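Local coordinates for biofilm-associated surface protein (Staphylococcus aureus, PDB 7C7U) that takes part in biofilm formation as a cell wall-anchored, calcium-binding surface protein and probably acts as a switch controlling functional amyloid assembly, at residues A[69-74]-A[113-118]; A[25-30]-A[172-177]; A[546-551]-A[580-585]. All coordinates share one frame; numbering follows the deposited sequence.

How the interactions relate
Interactions 1 and 2 belong to one mixed sheet, and strand 163-171 lies between them, pairing with both 70-76 and 176-178. Interaction 1 is a buried antiparallel pairing with hydrophobic packing on one face and a close acid pair on the other. Interaction 2 is a short parallel pairing at the surface, helped by one polar side-chain bond. The two touch directly: Arg69 O lies 2.7 Å from Ser172 OG, and Tyr70 OH also meets Asn29 ND2. Interaction 3 is a partly buried pairing in a separate sheet, with a water-bridged threonine face; its centre lies about 52 Å and 46 Å from the centres of interactions 1 and 2.

Interaction 1 (A[69-74]-A[113-118]); sequences RYKIDL and TWEVNF
Trp114 brings the edge of its indole to the backbone of Leu74, with CE3 3.9 Å from Leu74 O and the oxygen lying in the ring plane. The ring of Phe118 meets Ile72 obliquely: its CD2 is 3.7 Å from Ile72 CG1, the two side chains running at about a right angle. Tyr70 has the CD methylene of Arg69 over one ring face, offset toward the rim, while its own hydroxyl sits above the guanidinium of Arg69 and bonds to Asn29. Two carboxylates are also flat groups here. Those of Asp73 and Glu115 are turned by just 23°, and Asp73 OD1 is 2.6 Å from Glu115 OE1. Two acid oxygens this close would probably raise the proton affinity of the pair, and a salt bridge from Arg170 to Glu115 OE1 probably offsets part of the charge. Glu115 has an extended chain, its CG trans to N at chi1 -172°, which lays CG and CD against Lys71, whose CB is 3.5 Å from Glu115 CG.

On the other face Ile72 and Val116 point the same way, CB of Ile72 lying 3.7 Å from Val116 CG1. Between the two faces the backbones form the ladder. Ile72 and Val116 exchange reciprocal bonds, as do Leu74 and Trp114; Leu74 N reaches Trp114 O over 2.8 Å and is nearly straight at 173°. A weak bond from Phe118 N to Tyr70 O follows, where the chain turns its corner.

Within the mixed sheet, strand 70-76 is flanked by 113-117 and 163-171, and strand 98-104 pairs along the far side of 113-117. Val98 and Phe100 of that strand pack on Val116, while Phe32 and Phe126 close around Phe118 and Leu125 touches Ile72.

Interaction 2 (A[25-30]-A[172-177]); sequences GYTDNY and SRENKI
Two backbone hydrogen bonds tie Gly25 and Thr27 to Ile177. Ile177 N donates to Gly25 O over 2.8 Å, close to straight at 172°. Thr27 N then meets Ile177 O at 2.9 Å. The CA of Tyr26 adds a CH...O contact to the same Ile177 oxygen. One residue thus gives and takes bonds on both sides of Tyr26, the pattern of a parallel bridge.

Apolar contact falls on the face that Tyr26 and Ile177 share. The two side chains run alongside each other: Tyr26 CD1 lies 3.7 Å from Ile177 CB, and its neighbour CE1 touches the CG2 branch. The ring also turns an edge to Ile177 O, while its hydroxyl bonds to Glu182.

In the fold, this pairing adds the short strand 26-27 to strand 176-178, which itself returns antiparallel alongside 163-171. The return begins with a G1 beta bulge, in which Asn175 and Lys176 both face Asp171; Asn175 takes the positive phi (51°) expected of the first bulge residue.

Polar side-chain contact comes from the loop before the bulge. Thr27 OG1 donates to Glu174 OE1 at 3.0 Å, arriving on the syn side but out of the carboxylate plane; Thr27 and Glu174 meet at about a right angle.

Van der Waals contacts of aliphatic carbons come from Lys176. Its extended chain passes over the first strand, with CD 3.3 Å from Tyr26 O and CB against Thr27 CG2.

Interaction 3 (A[546-551]-A[580-585]); sequences VTVTDS and TVLTST
Val548 packs along the strand opposite with each of its side-chain carbons. Its CB stands 3.9 Å from Thr583 O. Of the two branches, CG1 is anti to the backbone N, and this directs it to the same carbonyl, 3.5 Å away, and on to the tip of Leu582, where CD2 lies 4.2 Å from Val548 CG1. The other branch, CG2, goes to the next residue along and meets Ser584 CB at 4.1 Å. The valine thus reaches Leu582 and Ser584, on the same face and two residues apart, and its side chain runs obliquely to that of Leu582. Ser584 turns its hydroxyl to Ser596, with its CB also resting on Val546 CG1.

The opposite face is polar. Thr547, Thr549, Thr583 and Thr585 line it, and two waters bridge the strands there. One water donates to Thr547 O at 2.6 Å and is also bonded to Thr585 OG1. The other joins Thr549 OG1 to Thr583 OG1, 3.2 Å from each; with both OG1 atoms placed between N and the carbonyl carbon (chi1 69° and 59°), the two hydroxyls stand on the same face and the water spans them.

Between the faces runs an antiparallel ladder. Thr549 and Thr583 exchange backbone bonds, the one from Thr583 N to Thr549 O being 3.0 Å long and almost straight at 175°. Thr547 and Thr585 repeat the pattern. Strands 555-560 and 591-600 flank the pair, while Val538 and Ile536 of strand 535-539 cover Val546, Val548 and Leu582. A face carrying Val548 and Leu582, covered by strand 535-539, and a threonine face holding waters are consistent with a small beta-sandwich, probably of the immunoglobulin-like kind common in bacterial surface proteins.

Interaction 1 (A[69-74]-A[113-118])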
loop_
_atom_site.group_PDB
_atom_site.type_symbol
_atom_site.label_atom_id
_atom_site.label_comp_id
_atom_site.label_asym_id
_atom_site.label_seq_id
_atom_site.Cartn_x
_atom_site.Cartn_y
_atom_site.Cartn_z
ATOM N N ARG A 69 -5.790 -3.696 22.584
ATOM C CA ARG A 69 -5.412 -4.101 21.234
ATOM C C ARG A 69 -5.556 -2.950 20.247
ATOM O O ARG A 69 -4.671 -2.726 19.412
ATOM C CB ARG A 69 -6.255 -5.284 20.768
ATOM C CG ARG A 69 -5.874 -5.768 19.375
ATOM C CD ARG A 69 -6.817 -6.836 18.861
ATOM N NE ARG A 69 -6.511 -7.197 17.481
ATOM C CZ ARG A 69 -7.045 -8.233 16.843
ATOM N NH1 ARG A 69 -7.915 -9.019 17.465
ATOM N NH2 ARG A 69 -6.705 -8.488 15.585
ATOM N N TYR A 70 -6.646 -2.192 20.339
ATOM C CA TYR A 70 -6.959 -1.181 19.340
ATOM C C TYR A 70 -6.593 0.201 19.863
ATOM O O TYR A 70 -6.972 0.575 20.978
ATOM C CB TYR A 70 -8.431 -1.253 18.944
ATOM C CG TYR A 70 -8.754 -2.516 18.187
ATOM C CD1 TYR A 70 -8.242 -2.727 16.923
ATOM C CD2 TYR A 70 -9.552 -3.508 18.749
ATOM C CE1 TYR A 70 -8.519 -3.879 16.225
ATOM C CE2 TYR A 70 -9.837 -4.680 18.052
ATOM C CZ TYR A 70 -9.318 -4.853 16.791
ATOM O OH TYR A 70 -9.579 -5.999 16.077
ATOM N N LYS A 71 -5.870 0.956 19.042
ATOM C CA LYS A 71 -5.304 2.240 19.418
ATOM C C LYS A 71 -5.880 3.347 18.547
ATOM O O LYS A 71 -6.355 3.109 17.438
ATOM C CB LYS A 71 -3.779 2.231 19.262
ATOM C CG LYS A 71 -3.085 0.995 19.829
ATOM C CD LYS A 71 -2.622 1.278 21.246
ATOM C CE LYS A 71 -2.081 0.034 21.922
ATOM N NZ LYS A 71 -2.038 0.218 23.405
ATOM N N ILE A 72 -5.823 4.569 19.059
ATOM C CA ILE A 72 -6.168 5.755 18.286
ATOM C C ILE A 72 -4.868 6.365 17.777
ATOM O O ILE A 72 -3.950 6.632 18.559
ATOM C CB ILE A 72 -6.969 6.753 19.133
ATOM C CG1 ILE A 72 -8.328 6.155 19.497
ATOM C CG2 ILE A 72 -7.134 8.077 18.409
ATOM C CD1 ILE A 72 -9.062 7.007 20.511
ATOM N N ASP A 73 -4.767 6.552 16.465
ATOM C CA ASP A 73 -3.562 7.096 15.850
ATOM C C ASP A 73 -3.876 8.422 15.188
ATOM O O ASP A 73 -4.822 8.521 14.398
ATOM C CB ASP A 73 -2.954 6.137 14.819
ATOM C CG ASP A 73 -2.071 5.117 15.462
ATOM O OD1 ASP A 73 -2.169 5.006 16.696
ATOM O OD2 ASP A 73 -1.252 4.464 14.771
ATOM N N LEU A 74 -3.078 9.427 15.517
ATOM C CA LEU A 74 -3.173 10.751 14.927
ATOM C C LEU A 74 -1.876 11.042 14.194
ATOM O O LEU A 74 -0.811 11.092 14.816
ATOM C CB LEU A 74 -3.419 11.803 15.994
ATOM C CG LEU A 74 -3.403 13.248 15.525
ATOM C CD1 LEU A 74 -4.434 13.466 14.443
ATOM C CD2 LEU A 74 -3.717 14.163 16.726
ATOM N N THR A 113 3.240 10.011 13.706
ATOM C CA THR A 113 1.972 9.504 14.210
ATOM C C THR A 113 2.055 9.337 15.723
ATOM O O THR A 113 2.979 8.691 16.230
ATOM C CB THR A 113 1.608 8.170 13.541
ATOM O OG1 THR A 113 1.499 8.355 12.121
ATOM C CG2 THR A 113 0.259 7.646 14.083
ATOM N N TRP A 114 1.092 9.922 16.434
ATOM C CA TRP A 114 0.948 9.791 17.877
ATOM C C TRP A 114 -0.197 8.840 18.224
ATOM O O TRP A 114 -1.216 8.783 17.528
ATOM C CB TRP A 114 0.692 11.156 18.507
ATOM C CG TRP A 114 1.902 12.005 18.642
ATOM C CD1 TRP A 114 2.588 12.258 19.791
ATOM C CD2 TRP A 114 2.567 12.751 17.605
ATOM N NE1 TRP A 114 3.629 13.112 19.541
ATOM C CE2 TRP A 114 3.641 13.426 18.205
ATOM C CE3 TRP A 114 2.355 12.907 16.230
ATOM C CZ2 TRP A 114 4.511 14.239 17.481
ATOM C CZ3 TRP A 114 3.218 13.723 15.510
ATOM C CH2 TRP A 114 4.281 14.378 16.137
ATOM N N GLU A 115 -0.029 8.097 19.317
ATOM C CA GLU A 115 -0.902 6.963 19.607
ATOM C C GLU A 115 -1.411 7.010 21.039
ATOM O O GLU A 115 -0.676 7.381 21.957
ATOM C CB GLU A 115 -0.170 5.638 19.376
ATOM C CG GLU A 115 -1.052 4.401 19.470
ATOM C CD GLU A 115 -0.437 3.180 18.761
ATOM O OE1 GLU A 115 -0.642 3.011 17.537
ATOM O OE2 GLU A 115 0.246 2.382 19.435
ATOM N N VAL A 116 -2.662 6.592 21.222
ATOM C CA VAL A 116 -3.293 6.525 22.533
ATOM C C VAL A 116 -4.295 5.379 22.491
ATOM O O VAL A 116 -4.775 4.984 21.422
ATOM C CB VAL A 116 -3.961 7.871 22.914
ATOM C CG1 VAL A 116 -5.163 8.134 22.034
ATOM C CG2 VAL A 116 -4.356 7.893 24.386
ATOM N N ASN A 117 -4.573 4.803 23.656
ATOM C CA ASN A 117 -5.512 3.693 23.690
ATOM C C ASN A 117 -6.912 4.194 23.351
ATOM O O ASN A 117 -7.263 5.343 23.623
ATOM C CB ASN A 117 -5.492 3.009 25.058
ATOM C CG ASN A 117 -4.369 1.980 25.180
ATOM O OD1 ASN A 117 -3.723 1.625 24.192
ATOM N ND2 ASN A 117 -4.128 1.508 26.395
ATOM N N PHE A 118 -7.693 3.330 22.703
ATOM C CA PHE A 118 -9.051 3.690 22.306
ATOM C C PHE A 118 -9.991 3.734 23.509
ATOM O O PHE A 118 -10.668 4.742 23.743
ATOM C CB PHE A 118 -9.561 2.695 21.268
ATOM C CG PHE A 118 -10.927 3.012 20.730
ATOM C CD1 PHE A 118 -12.067 2.620 21.411
ATOM C CD2 PHE A 118 -11.070 3.681 19.526
ATOM C CE1 PHE A 118 -13.326 2.905 20.911
ATOM C CE2 PHE A 118 -12.327 3.973 19.021
ATOM C CZ PHE A 118 -13.458 3.585 19.718
#

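Interaction 2 (A[25-30]-A[172-177])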
loop_
_atom_site.group_PDB
_atom_site.type_symbol
_atom_site.label_atom_id
_atom_site.label_comp_id
_atom_site.label_asym_id
_atom_site.label_seq_id
_atom_site.Cartn_x
_atom_site.Cartn_y
_atom_site.Cartn_z
ATOM N N GLY A 25 -0.916 -1.221 5.859
ATOM C CA GLY A 25 -1.987 -1.960 5.226
ATOM C C GLY A 25 -3.293 -1.816 5.989
ATOM O O GLY A 25 -3.373 -1.209 7.060
ATOM N N TYR A 26 -4.342 -2.407 5.423
ATOM C CA TYR A 26 -5.684 -2.342 5.988
ATOM C C TYR A 26 -6.128 -3.704 6.518
ATOM O O TYR A 26 -5.761 -4.754 5.980
ATOM C CB TYR A 26 -6.706 -1.861 4.948
ATOM C CG TYR A 26 -6.673 -0.376 4.639
ATOM C CD1 TYR A 26 -6.972 0.570 5.614
ATOM C CD2 TYR A 26 -6.369 0.076 3.358
ATOM C CE1 TYR A 26 -6.952 1.934 5.321
ATOM C CE2 TYR A 26 -6.340 1.429 3.058
ATOM C CZ TYR A 26 -6.635 2.355 4.039
ATOM O OH TYR A 26 -6.613 3.699 3.732
ATOM N N THR A 27 -6.931 -3.667 7.581
ATOM C CA THR A 27 -7.664 -4.818 8.088
ATOM C C THR A 27 -9.114 -4.407 8.294
ATOM O O THR A 27 -9.424 -3.221 8.412
ATOM C CB THR A 27 -7.102 -5.345 9.414
ATOM O OG1 THR A 27 -7.794 -6.547 9.777
ATOM C CG2 THR A 27 -7.313 -4.314 10.519
ATOM N N ASP A 28 -10.009 -5.390 8.312
ATOM C CA ASP A 28 -11.428 -5.124 8.505
ATOM C C ASP A 28 -11.851 -5.450 9.931
ATOM O O ASP A 28 -11.456 -6.473 10.497
ATOM C CB ASP A 28 -12.288 -5.911 7.514
ATOM C CG ASP A 28 -11.961 -5.579 6.073
ATOM O OD1 ASP A 28 -11.057 -6.229 5.502
ATOM O OD2 ASP A 28 -12.598 -4.660 5.512
ATOM N N ASN A 29 -12.627 -4.539 10.516
ATOM C CA ASN A 29 -13.300 -4.773 11.788
ATOM C C ASN A 29 -14.482 -3.804 11.797
ATOM O O ASN A 29 -14.308 -2.612 12.072
ATOM C CB ASN A 29 -12.372 -4.556 12.975
ATOM C CG ASN A 29 -13.037 -4.879 14.314
ATOM O OD1 ASN A 29 -14.257 -4.803 14.450
ATOM N ND2 ASN A 29 -12.224 -5.226 15.311
ATOM N N TYR A 30 -15.670 -4.333 11.492
ATOM C CA TYR A 30 -16.858 -3.516 11.277
ATOM C C TYR A 30 -17.431 -2.936 12.559
ATOM O O TYR A 30 -18.419 -2.196 12.490
ATOM C CB TYR A 30 -17.915 -4.334 10.537
ATOM C CG TYR A 30 -17.371 -4.982 9.279
ATOM C CD1 TYR A 30 -17.156 -6.355 9.221
ATOM C CD2 TYR A 30 -17.045 -4.218 8.157
ATOM C CE1 TYR A 30 -16.646 -6.957 8.076
ATOM C CE2 TYR A 30 -16.532 -4.813 7.005
ATOM C CZ TYR A 30 -16.337 -6.187 6.976
ATOM O OH TYR A 30 -15.835 -6.805 5.853
ATOM N N SER A 172 -3.159 -3.072 16.801
ATOM C CA SER A 172 -1.759 -3.186 17.198
ATOM C C SER A 172 -1.244 -4.614 17.087
ATOM O O SER A 172 -0.025 -4.817 17.063
ATOM C CB SER A 172 -1.548 -2.673 18.619
ATOM O OG SER A 172 -2.148 -3.546 19.548
ATOM N N ARG A 173 -2.137 -5.607 17.029
ATOM C CA ARG A 173 -1.681 -6.972 16.796
ATOM C C ARG A 173 -1.221 -7.152 15.354
ATOM O O ARG A 173 -0.214 -7.822 15.099
ATOM C CB ARG A 173 -2.788 -7.970 17.145
ATOM C CG ARG A 173 -2.375 -9.435 16.961
ATOM C CD ARG A 173 -3.511 -10.393 17.281
ATOM N NE ARG A 173 -4.073 -10.169 18.611
ATOM C CZ ARG A 173 -5.110 -10.843 19.104
ATOM N NH1 ARG A 173 -5.692 -11.784 18.374
ATOM N NH2 ARG A 173 -5.568 -10.572 20.322
ATOM N N GLU A 174 -1.917 -6.530 14.400
ATOM C CA GLU A 174 -1.597 -6.697 12.989
ATOM C C GLU A 174 -0.830 -5.521 12.391
ATOM O O GLU A 174 -0.338 -5.640 11.260
ATOM C CB GLU A 174 -2.879 -6.919 12.174
ATOM C CG GLU A 174 -3.825 -7.966 12.733
ATOM C CD GLU A 174 -5.018 -8.205 11.819
ATOM O OE1 GLU A 174 -5.136 -7.488 10.802
ATOM O OE2 GLU A 174 -5.836 -9.107 12.109
ATOM N N ASN A 175 -0.684 -4.414 13.125
ATOM C CA ASN A 175 -0.116 -3.172 12.592
ATOM C C ASN A 175 -0.812 -2.769 11.291
ATOM O O ASN A 175 -0.174 -2.424 10.296
ATOM C CB ASN A 175 1.399 -3.293 12.391
ATOM C CG ASN A 175 2.081 -1.942 12.155
ATOM O OD1 ASN A 175 1.654 -0.912 12.684
ATOM N ND2 ASN A 175 3.150 -1.947 11.356
ATOM N N LYS A 176 -2.145 -2.813 11.311
ATOM C CA LYS A 176 -2.963 -2.423 10.170
ATOM C C LYS A 176 -4.002 -1.392 10.585
ATOM O O LYS A 176 -4.371 -1.287 11.758
ATOM C CB LYS A 176 -3.663 -3.629 9.535
ATOM C CG LYS A 176 -2.695 -4.726 9.114
ATOM C CD LYS A 176 -3.250 -5.481 7.933
ATOM C CE LYS A 176 -2.163 -6.268 7.222
ATOM N NZ LYS A 176 -2.675 -6.817 5.944
ATOM N N ILE A 177 -4.486 -0.645 9.591
ATOM C CA ILE A 177 -5.546 0.340 9.792
ATOM C C ILE A 177 -6.895 -0.348 9.647
ATOM O O ILE A 177 -7.160 -1.014 8.638
ATOM C CB ILE A 177 -5.421 1.503 8.791
ATOM C CG1 ILE A 177 -4.069 2.204 8.939
ATOM C CG2 ILE A 177 -6.573 2.496 8.970
ATOM C CD1 ILE A 177 -3.740 3.111 7.773
#

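Interaction 3 (A[546-551]-A[580-585])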
loop_
_atom_site.group_PDB
_atom_site.type_symbol
_atom_site.label_atom_id
_atom_site.label_comp_id
_atom_site.label_asym_id
_atom_site.label_seq_id
_atom_site.Cartn_x
_atom_site.Cartn_y
_atom_site.Cartn_z
ATOM N N VAL A 546 29.092 -35.202 -7.610
ATOM C CA VAL A 546 29.254 -33.760 -7.442
ATOM C C VAL A 546 29.831 -33.484 -6.059
ATOM O O VAL A 546 29.322 -33.994 -5.052
ATOM C CB VAL A 546 27.919 -33.021 -7.627
ATOM C CG1 VAL A 546 28.118 -31.506 -7.482
ATOM C CG2 VAL A 546 27.320 -33.347 -8.968
ATOM N N THR A 547 30.873 -32.658 -6.013
ATOM C CA THR A 547 31.547 -32.281 -4.777
ATOM C C THR A 547 31.465 -30.770 -4.609
ATOM O O THR A 547 31.766 -30.022 -5.544
ATOM C CB THR A 547 33.007 -32.743 -4.797
ATOM O OG1 THR A 547 33.052 -34.154 -5.055
ATOM C CG2 THR A 547 33.690 -32.446 -3.469
ATOM N N VAL A 548 31.049 -30.326 -3.426
ATOM C CA VAL A 548 30.842 -28.909 -3.134
ATOM C C VAL A 548 31.929 -28.443 -2.179
ATOM O O VAL A 548 32.171 -29.077 -1.145
ATOM C CB VAL A 548 29.448 -28.646 -2.539
ATOM C CG1 VAL A 548 29.273 -27.159 -2.249
ATOM C CG2 VAL A 548 28.364 -29.135 -3.494
ATOM N N THR A 549 32.574 -27.331 -2.522
ATOM C CA THR A 549 33.607 -26.728 -1.694
ATOM C C THR A 549 33.277 -25.258 -1.475
ATOM O O THR A 549 32.594 -24.632 -2.290
ATOM C CB THR A 549 35.005 -26.858 -2.337
ATOM O OG1 THR A 549 35.083 -26.023 -3.499
ATOM C CG2 THR A 549 35.292 -28.302 -2.740
ATOM N N ASP A 550 33.758 -24.711 -0.361
ATOM C CA ASP A 550 33.609 -23.287 -0.102
ATOM C C ASP A 550 34.789 -22.537 -0.718
ATOM O O ASP A 550 35.600 -23.107 -1.457
ATOM C CB ASP A 550 33.473 -23.012 1.398
ATOM C CG ASP A 550 34.581 -23.652 2.226
ATOM O OD1 ASP A 550 34.250 -24.332 3.224
ATOM O OD2 ASP A 550 35.773 -23.498 1.879
ATOM N N SER A 551 34.907 -21.243 -0.409
ATOM C CA SER A 551 35.996 -20.441 -0.959
ATOM C C SER A 551 37.371 -20.904 -0.489
ATOM O O SER A 551 38.376 -20.514 -1.095
ATOM C CB SER A 551 35.790 -18.962 -0.612
ATOM O OG SER A 551 35.201 -18.808 0.669
ATOM N N THR A 580 29.065 -17.223 3.025
ATOM C CA THR A 580 29.988 -18.224 2.508
ATOM C C THR A 580 29.662 -18.529 1.050
ATOM O O THR A 580 28.494 -18.632 0.663
ATOM C CB THR A 580 29.939 -19.505 3.349
ATOM O OG1 THR A 580 28.583 -19.825 3.682
ATOM C CG2 THR A 580 30.749 -19.341 4.630
ATOM N N VAL A 581 30.703 -18.651 0.236
ATOM C CA VAL A 581 30.561 -18.828 -1.204
ATOM C C VAL A 581 30.803 -20.292 -1.541
ATOM O O VAL A 581 31.745 -20.909 -1.026
ATOM C CB VAL A 581 31.522 -17.911 -1.976
ATOM C CG1 VAL A 581 31.426 -18.186 -3.467
ATOM C CG2 VAL A 581 31.203 -16.451 -1.674
ATOM N N LEU A 582 29.942 -20.848 -2.391
ATOM C CA LEU A 582 29.948 -22.260 -2.740
ATOM C C LEU A 582 30.208 -22.440 -4.229
ATOM O O LEU A 582 29.659 -21.707 -5.058
ATOM C CB LEU A 582 28.615 -22.908 -2.370
ATOM C CG LEU A 582 28.249 -22.876 -0.889
ATOM C CD1 LEU A 582 26.887 -23.515 -0.654
ATOM C CD2 LEU A 582 29.324 -23.584 -0.094
ATOM N N THR A 583 31.054 -23.411 -4.567
ATOM C CA THR A 583 31.219 -23.861 -5.941
ATOM C C THR A 583 31.169 -25.383 -5.958
ATOM O O THR A 583 31.193 -26.039 -4.913
ATOM C CB THR A 583 32.536 -23.375 -6.567
ATOM O OG1 THR A 583 33.648 -23.858 -5.804
ATOM C CG2 THR A 583 32.578 -21.845 -6.622
ATOM N N SER A 584 31.099 -25.950 -7.160
ATOM C CA SER A 584 31.066 -27.397 -7.276
ATOM C C SER A 584 31.681 -27.822 -8.601
ATOM O O SER A 584 31.723 -27.056 -9.568
ATOM C CB SER A 584 29.635 -27.937 -7.156
ATOM O OG SER A 584 28.777 -27.318 -8.103
ATOM N N THR A 585 32.166 -29.059 -8.626
ATOM C CA THR A 585 32.559 -29.717 -9.864
ATOM C C THR A 585 32.009 -31.134 -9.832
ATOM O O THR A 585 31.767 -31.704 -8.764
ATOM C CB THR A 585 34.090 -29.752 -10.069
ATOM O OG1 THR A 585 34.712 -30.366 -8.935
ATOM C CG2 THR A 585 34.660 -28.338 -10.246
HETATM O O HOH W 1 34.345 -29.708 -5.993
HETATM O O HOH W 2 34.645 -26.758 -6.569
#